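Local atomic coordinates of tryptophanyl-tRNA synthetase (Thermus thermophilus, PDB entry 2EL7), a protein that probably attaches tryptophan to tRNA(Trp) at the expense of ATP, working as a homodimeric aminoacyl-tRNA synthetase. Residues I155-T158 with R159-A162; P209-S212 with I213-K216; L278-A281 with L282-I285. All blocks are in the same frame, centred on the assembly; numbering follows the deposited sequence.

Interaction 1: I155-T158 with R159-A162; sequences IELT and REIA
Ile155 O accepts the backbone N of Arg159 at 3.1 Å, the first of four consecutive i to i+4 bonds that continue from Glu156 to Glu160, Leu157 to Ile161 and Thr158 to Ala162; their N-H...O angles of 146° to 165° are those of a regular alpha helix. Arg159 carries most of the side-chain contact. Its CG lies anti to its own carbonyl carbon and the chain bends at chi3 (-68°), which folds the guanidinium back along the preceding turn. One of its faces is then turned to Glu156 CA and Ile155 O, both near the margin of the group rather than over its centre. The two terminal nitrogens part company here: Arg159 NH2 comes to 3.6 Å from Ile155 CG2, while Arg159 NH1 lies against the aliphatic CG of Glu156. The carboxylate itself stays farther off, Glu156 OE1 being 4.2 Å from Arg159 NH1, so the opposite charges are neighbours without forming a salt bridge. Hydrogen bonding is supplied instead by Pro176 O, which takes up Arg159 NH2. A leucine in place of Arg159 would probably leave Pro176 O without this donor and the carboxylate of Glu156 without its nearby positive charge. On another side of the helix, Leu157 CG meets the methyl CD1 of Ile161 at 4.0 Å, an apolar i to i+4 contact. Thr158 OG1, buried, is satisfied by His154 O in the turn before. Helix 153-169 is the connecting helix of the beta-alpha-beta unit between strands 144-146 and 177-179; Thr158 and Leu157 pack on helix 124-139, which carries Asp136, a predicted tryptophan-binding residue, and Leu157 and Glu160 also touch helix 103-107.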
loop_
_atom_site.group_PDB
_atom_site.type_symbol
_atom_site.label_atom_id
_atom_site.label_comp_id
_atom_site.label_asym_id
_atom_site.label_seq_id
_atom_site.Cartn_x
_atom_site.Cartn_y
_atom_site.Cartn_z
ATOM N N ILE A 155 -7.264 12.810 -11.106
ATOM C CA ILE A 155 -6.068 13.428 -11.657
ATOM C C ILE A 155 -5.787 14.665 -10.800
ATOM O O ILE A 155 -4.632 15.000 -10.562
ATOM C CB ILE A 155 -6.195 13.836 -13.151
ATOM C CG1 ILE A 155 -6.036 12.631 -14.085
ATOM C CG2 ILE A 155 -5.005 14.657 -13.545
ATOM C CD1 ILE A 155 -6.558 11.313 -13.603
ATOM N N GLU A 156 -6.830 15.345 -10.329
ATOM C CA GLU A 156 -6.626 16.510 -9.465
ATOM C C GLU A 156 -5.991 16.091 -8.131
ATOM O O GLU A 156 -5.134 16.796 -7.599
ATOM C CB GLU A 156 -7.950 17.253 -9.222
ATOM C CG GLU A 156 -8.405 18.050 -10.457
ATOM C CD GLU A 156 -9.894 18.483 -10.444
ATOM O OE1 GLU A 156 -10.308 19.170 -11.420
ATOM O OE2 GLU A 156 -10.642 18.143 -9.482
ATOM N N LEU A 157 -6.392 14.940 -7.598
ATOM C CA LEU A 157 -5.813 14.465 -6.348
ATOM C C LEU A 157 -4.334 14.227 -6.572
ATOM O O LEU A 157 -3.502 14.597 -5.740
ATOM C CB LEU A 157 -6.476 13.155 -5.896
ATOM C CG LEU A 157 -5.874 12.502 -4.639
ATOM C CD1 LEU A 157 -6.229 13.339 -3.419
ATOM C CD2 LEU A 157 -6.367 11.067 -4.477
ATOM N N THR A 158 -4.005 13.611 -7.702
ATOM C CA THR A 158 -2.622 13.308 -8.051
ATOM C C THR A 158 -1.746 14.560 -8.113
ATOM O O THR A 158 -0.603 14.540 -7.611
ATOM C CB THR A 158 -2.567 12.562 -9.393
ATOM O OG1 THR A 158 -3.422 11.414 -9.313
ATOM C CG2 THR A 158 -1.142 12.089 -9.722
ATOM N N ARG A 159 -2.255 15.648 -8.699
ATOM C CA ARG A 159 -1.459 16.881 -8.779
ATOM C C ARG A 159 -1.286 17.449 -7.375
ATOM O O ARG A 159 -0.209 17.904 -7.014
ATOM C CB ARG A 159 -2.105 17.955 -9.683
ATOM C CG ARG A 159 -2.229 17.601 -11.163
ATOM C CD ARG A 159 -2.572 18.845 -12.015
ATOM N NE ARG A 159 -3.911 19.340 -11.742
ATOM C CZ ARG A 159 -4.991 19.016 -12.444
ATOM N NH1 ARG A 159 -6.176 19.516 -12.102
ATOM N NH2 ARG A 159 -4.891 18.218 -13.504
ATOM N N GLU A 160 -2.342 17.419 -6.576
ATOM C CA GLU A 160 -2.238 17.924 -5.220
ATOM C C GLU A 160 -1.132 17.187 -4.468
ATOM O O GLU A 160 -0.342 17.811 -3.774
ATOM C CB GLU A 160 -3.588 17.793 -4.483
ATOM C CG GLU A 160 -4.518 19.010 -4.696
ATOM C CD GLU A 160 -5.972 18.762 -4.280
ATOM O OE1 GLU A 160 -6.847 19.593 -4.621
ATOM O OE2 GLU A 160 -6.247 17.739 -3.619
ATOM N N ILE A 161 -1.083 15.864 -4.627
ATOM C CA ILE A 161 -0.086 15.027 -3.975
ATOM C C ILE A 161 1.309 15.326 -4.509
ATOM O O ILE A 161 2.280 15.324 -3.762
ATOM C CB ILE A 161 -0.421 13.495 -4.169
ATOM C CG1 ILE A 161 -1.672 13.129 -3.354
ATOM C CG2 ILE A 161 0.745 12.619 -3.722
ATOM C CD1 ILE A 161 -2.130 11.736 -3.555
ATOM N N ALA A 162 1.412 15.604 -5.800
ATOM C CA ALA A 162 2.703 15.903 -6.375
ATOM C C ALA A 162 3.226 17.205 -5.792
ATOM O O ALA A 162 4.394 17.300 -5.391
ATOM C CB ALA A 162 2.590 16.006 -7.876
#

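Interaction 2: P209-S212 with I213-K216; sequences PEES and IWQK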
loop_
_atom_site.group_PDB
_atom_site.type_symbol
_atom_site.label_atom_id
_atom_site.label_comp_id
_atom_site.label_asym_id
_atom_site.label_seq_id
_atom_site.Cartn_x
_atom_site.Cartn_y
_atom_site.Cartn_z
ATOM N N PRO A 209 -19.877 -12.967 -31.425
ATOM C CA PRO A 209 -20.145 -13.798 -32.607
ATOM C C PRO A 209 -21.010 -13.069 -33.660
ATOM O O PRO A 209 -21.997 -12.391 -33.332
ATOM C CB PRO A 209 -20.846 -15.014 -32.017
ATOM C CG PRO A 209 -20.244 -15.118 -30.663
ATOM C CD PRO A 209 -20.265 -13.673 -30.195
ATOM N N GLU A 210 -20.619 -13.216 -34.922
ATOM C CA GLU A 210 -21.312 -12.594 -36.044
ATOM C C GLU A 210 -22.831 -12.761 -35.981
ATOM O O GLU A 210 -23.589 -11.803 -36.140
ATOM C CB GLU A 210 -20.793 -13.206 -37.335
ATOM C CG GLU A 210 -21.120 -12.413 -38.557
ATOM C CD GLU A 210 -20.477 -12.992 -39.802
ATOM O OE1 GLU A 210 -20.899 -14.092 -40.214
ATOM O OE2 GLU A 210 -19.553 -12.349 -40.362
ATOM N N GLU A 211 -23.271 -13.991 -35.743
ATOM C CA GLU A 211 -24.691 -14.285 -35.681
ATOM C C GLU A 211 -25.359 -13.512 -34.562
ATOM O O GLU A 211 -26.559 -13.244 -34.608
ATOM C CB GLU A 211 -24.911 -15.792 -35.492
ATOM C CG GLU A 211 -26.377 -16.202 -35.349
ATOM C CD GLU A 211 -27.274 -15.630 -36.452
ATOM O OE1 GLU A 211 -26.932 -15.798 -37.653
ATOM O OE2 GLU A 211 -28.324 -15.020 -36.117
ATOM N N SER A 212 -24.578 -13.152 -33.553
ATOM C CA SER A 212 -25.125 -12.424 -32.423
ATOM C C SER A 212 -25.203 -10.933 -32.692
ATOM O O SER A 212 -26.152 -10.276 -32.273
ATOM C CB SER A 212 -24.300 -12.683 -31.166
ATOM O OG SER A 212 -24.879 -12.001 -30.074
ATOM N N ILE A 213 -24.207 -10.391 -33.380
ATOM C CA ILE A 213 -24.234 -8.969 -33.704
ATOM C C ILE A 213 -25.390 -8.735 -34.672
ATOM O O ILE A 213 -26.047 -7.691 -34.642
ATOM C CB ILE A 213 -22.913 -8.521 -34.365
ATOM C CG1 ILE A 213 -21.821 -8.372 -33.295
ATOM C CG2 ILE A 213 -23.122 -7.222 -35.128
ATOM C CD1 ILE A 213 -20.402 -8.330 -33.863
ATOM N N TRP A 214 -25.635 -9.723 -35.529
ATOM C CA TRP A 214 -26.708 -9.623 -36.510
ATOM C C TRP A 214 -28.049 -9.463 -35.810
ATOM O O TRP A 214 -28.780 -8.496 -36.063
ATOM C CB TRP A 214 -26.742 -10.875 -37.396
ATOM C CG TRP A 214 -27.834 -10.879 -38.454
ATOM C CD1 TRP A 214 -28.592 -11.954 -38.844
ATOM C CD2 TRP A 214 -28.262 -9.775 -39.267
ATOM N NE1 TRP A 214 -29.462 -11.585 -39.842
ATOM C CE2 TRP A 214 -29.282 -10.256 -40.123
ATOM C CE3 TRP A 214 -27.883 -8.428 -39.356
ATOM C CZ2 TRP A 214 -29.929 -9.434 -41.061
ATOM C CZ3 TRP A 214 -28.526 -7.607 -40.288
ATOM C CH2 TRP A 214 -29.539 -8.115 -41.128
ATOM N N GLN A 215 -28.362 -10.403 -34.921
ATOM C CA GLN A 215 -29.629 -10.358 -34.211
ATOM C C GLN A 215 -29.853 -9.014 -33.527
ATOM O O GLN A 215 -30.980 -8.527 -33.484
ATOM C CB GLN A 215 -29.727 -11.505 -33.190
ATOM C CG GLN A 215 -29.876 -12.885 -33.814
ATOM C CD GLN A 215 -31.096 -12.989 -34.732
ATOM O OE1 GLN A 215 -32.237 -12.745 -34.310
ATOM N NE2 GLN A 215 -30.862 -13.353 -35.991
ATOM N N LYS A 216 -28.789 -8.407 -33.003
ATOM C CA LYS A 216 -28.926 -7.113 -32.334
ATOM C C LYS A 216 -29.270 -5.984 -33.309
ATOM O O LYS A 216 -30.043 -5.087 -32.980
ATOM C CB LYS A 216 -27.653 -6.784 -31.552
ATOM C CG LYS A 216 -27.502 -7.624 -30.293
ATOM C CD LYS A 216 -26.231 -7.285 -29.560
ATOM C CE LYS A 216 -26.032 -8.151 -28.330
ATOM N NZ LYS A 216 -24.706 -7.873 -27.688
#
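Glu211 and Gln215 meet one helical turn apart, Gln215 NE2 giving a hydrogen bond to Glu211 OE2 at 3.0 Å. Glu211 leaves with CG anti to its backbone N and turns at chi2 (50°), while Gln215 turns at its own chi2 (-57°), bringing its CG to 3.5 Å from the same Glu211 OE2. The amide approaches nearly along the C-O axis of that oxygen, yet the oxygen sits out of the amide plane, and the two flat groups are 29° apart. Glu211 OE2 also lies at the edge of the Trp214 indole, near its plane and 4.1 Å from CD1. Lys216 is fully extended beyond CG; its CG passes 3.6 Å from Ser212 O on the way to NZ, which forms a salt bridge with Glu208 and a hydrogen bond to Thr203 O; Glu208 also holds Ser212 OG. At the N-cap, Pro209 O receives two backbone donors, Ser212 N at 2.7 Å and Ile213 N at 3.0 Å. The polar pairs Glu211-Gln215 and Ser212-Lys216 run side by side, while Ile213 and Trp214 pack on helix 267-294, where Glu210 also touches Phe275. The neutral amide thus gives Glu211 a directional bond without pairing its charge.

Interaction 3: L278-A281 with L282-I285; sequences LMEA and LRPI
Leu278 O is gripped by two backbone donors, Ala281 N at 3.0 Å and Leu282 N at 3.2 Å, the latter lying in the carbonyl plane. Arg283 N reaches Met279 O at 3.0 Å as well, but from above that carbonyl plane and with an N-H...O angle of 135°, so the last bond before Pro284 is strongly bent. Beyond it the regular ladder lapses. Proline has no N-H to give, and its ring carbon Pro284 CD instead rests 3.4 Å from Ala281 O and close to Glu280 O; Ile285 N has no i-4 partner either and makes only a weak bond to Leu282 O. The helix is kinked at this point, as expected of a proline within a helix.

The apolar side is organised by Leu282. With CG anti to its carbonyl carbon (chi1 -45°), it sends CD1 back toward the preceding turn, where Leu278 CG lies 4.2 Å away and Met279 SD 4.4 Å away. These three residues also meet helix 210-218, and Leu278, with Ala281, packs on Phe247 of helix 239-247.

On the exposed side Glu280 and Arg283 run alongside each other and point the same way. Glu280 bends at chi2, and its OE1 lies 3.4 Å from the methylene CD of Arg283, so the carboxylate touches the aliphatic part of the arginine. Glu280 OE2 is 4.1 Å from Arg283 NE but well out of the guanidinium plane, where no N-H points at it. Glu287 offers the same NE only a long, weak ion pair. The chemistry is consistent with no more than a loose electrostatic attraction between the exposed side chains, while Leu278, Met279 and Leu282 make the apolar contacts on the side that meets helix 210-218.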
loop_
_atom_site.group_PDB
_atom_site.type_symbol
_atom_site.label_atom_id
_atom_site.label_comp_id
_atom_site.label_asym_id
_atom_site.label_seq_id
_atom_site.Cartn_x
_atom_site.Cartn_y
_atom_site.Cartn_z
ATOM N N LEU A 278 -20.324 -2.882 -40.699
ATOM C CA LEU A 278 -19.851 -3.077 -39.349
ATOM C C LEU A 278 -18.838 -4.216 -39.316
ATOM O O LEU A 278 -17.749 -4.033 -38.794
ATOM C CB LEU A 278 -21.019 -3.360 -38.409
ATOM C CG LEU A 278 -20.583 -3.703 -36.991
ATOM C CD1 LEU A 278 -19.711 -2.577 -36.453
ATOM C CD2 LEU A 278 -21.804 -3.939 -36.118
ATOM N N MET A 279 -19.192 -5.366 -39.892
ATOM C CA MET A 279 -18.316 -6.547 -39.938
ATOM C C MET A 279 -17.029 -6.292 -40.698
ATOM O O MET A 279 -15.994 -6.914 -40.426
ATOM C CB MET A 279 -19.012 -7.742 -40.601
ATOM C CG MET A 279 -20.173 -8.343 -39.812
ATOM S SD MET A 279 -19.806 -8.459 -38.038
ATOM C CE MET A 279 -18.387 -9.519 -38.040
ATOM N N GLU A 280 -17.084 -5.389 -41.661
ATOM C CA GLU A 280 -15.897 -5.085 -42.424
ATOM C C GLU A 280 -14.947 -4.227 -41.586
ATOM O O GLU A 280 -13.726 -4.274 -41.770
ATOM C CB GLU A 280 -16.279 -4.354 -43.725
ATOM C CG GLU A 280 -15.105 -4.084 -44.674
ATOM C CD GLU A 280 -14.215 -5.306 -44.855
ATOM O OE1 GLU A 280 -14.757 -6.428 -45.029
ATOM O OE2 GLU A 280 -12.974 -5.142 -44.824
ATOM N N ALA A 281 -15.504 -3.453 -40.658
ATOM C CA ALA A 281 -14.691 -2.585 -39.808
ATOM C C ALA A 281 -13.943 -3.400 -38.757
ATOM O O ALA A 281 -12.781 -3.130 -38.465
ATOM C CB ALA A 281 -15.576 -1.530 -39.128
ATOM N N LEU A 282 -14.619 -4.400 -38.200
ATOM C CA LEU A 282 -14.035 -5.257 -37.180
ATOM C C LEU A 282 -13.125 -6.340 -37.767
ATOM O O LEU A 282 -12.232 -6.847 -37.087
ATOM C CB LEU A 282 -15.140 -5.937 -36.398
ATOM C CG LEU A 282 -16.306 -5.068 -35.962
ATOM C CD1 LEU A 282 -17.396 -5.970 -35.376
ATOM C CD2 LEU A 282 -15.827 -4.026 -34.954
ATOM N N ARG A 283 -13.369 -6.702 -39.020
ATOM C CA ARG A 283 -12.597 -7.729 -39.704
ATOM C C ARG A 283 -11.134 -7.780 -39.259
ATOM O O ARG A 283 -10.693 -8.791 -38.722
ATOM C CB ARG A 283 -12.699 -7.522 -41.220
ATOM C CG ARG A 283 -12.142 -8.640 -42.086
ATOM C CD ARG A 283 -12.295 -8.291 -43.561
ATOM N NE ARG A 283 -11.162 -8.764 -44.341
ATOM C CZ ARG A 283 -9.923 -8.277 -44.244
ATOM N NH1 ARG A 283 -9.647 -7.283 -43.396
ATOM N NH2 ARG A 283 -8.943 -8.802 -44.982
ATOM N N PRO A 284 -10.366 -6.695 -39.463
ATOM C CA PRO A 284 -8.948 -6.670 -39.063
ATOM C C PRO A 284 -8.724 -6.905 -37.553
ATOM O O PRO A 284 -7.722 -7.495 -37.142
ATOM C CB PRO A 284 -8.478 -5.271 -39.479
ATOM C CG PRO A 284 -9.465 -4.865 -40.535
ATOM C CD PRO A 284 -10.771 -5.403 -40.037
ATOM N N ILE A 285 -9.643 -6.436 -36.727
ATOM C CA ILE A 285 -9.495 -6.619 -35.296
ATOM C C ILE A 285 -9.648 -8.097 -34.977
ATOM O O ILE A 285 -8.858 -8.672 -34.217
ATOM C CB ILE A 285 -10.564 -5.807 -34.528
ATOM C CG1 ILE A 285 -10.396 -4.313 -34.862
ATOM C CG2 ILE A 285 -10.474 -6.080 -33.038
ATOM C CD1 ILE A 285 -11.463 -3.411 -34.268
#

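How the interactions relate
Interaction 1 is a buried contact in the connecting helix of a beta-alpha-beta unit, on the opposite side of the chain's centre from the other two; its nearest atoms are about 30 Å from interaction 2 and about 26 Å from interaction 3. Those two touch: Ile213 CG2 lies 3.7 Å from Leu278 CD2, and Ile213 CD1 fits near Leu282 and Met279, joining helix 210-218 to helix 267-294. Interaction 2 is the most superficial, with a true side-chain hydrogen bond; interaction 3 is partly buried and, as in interaction 1, its Glu-Arg pair is near without a salt bridge. Backbone regularity is unbroken in interaction 1, weaker in places in interaction 2 and proline-interrupted in interaction 3.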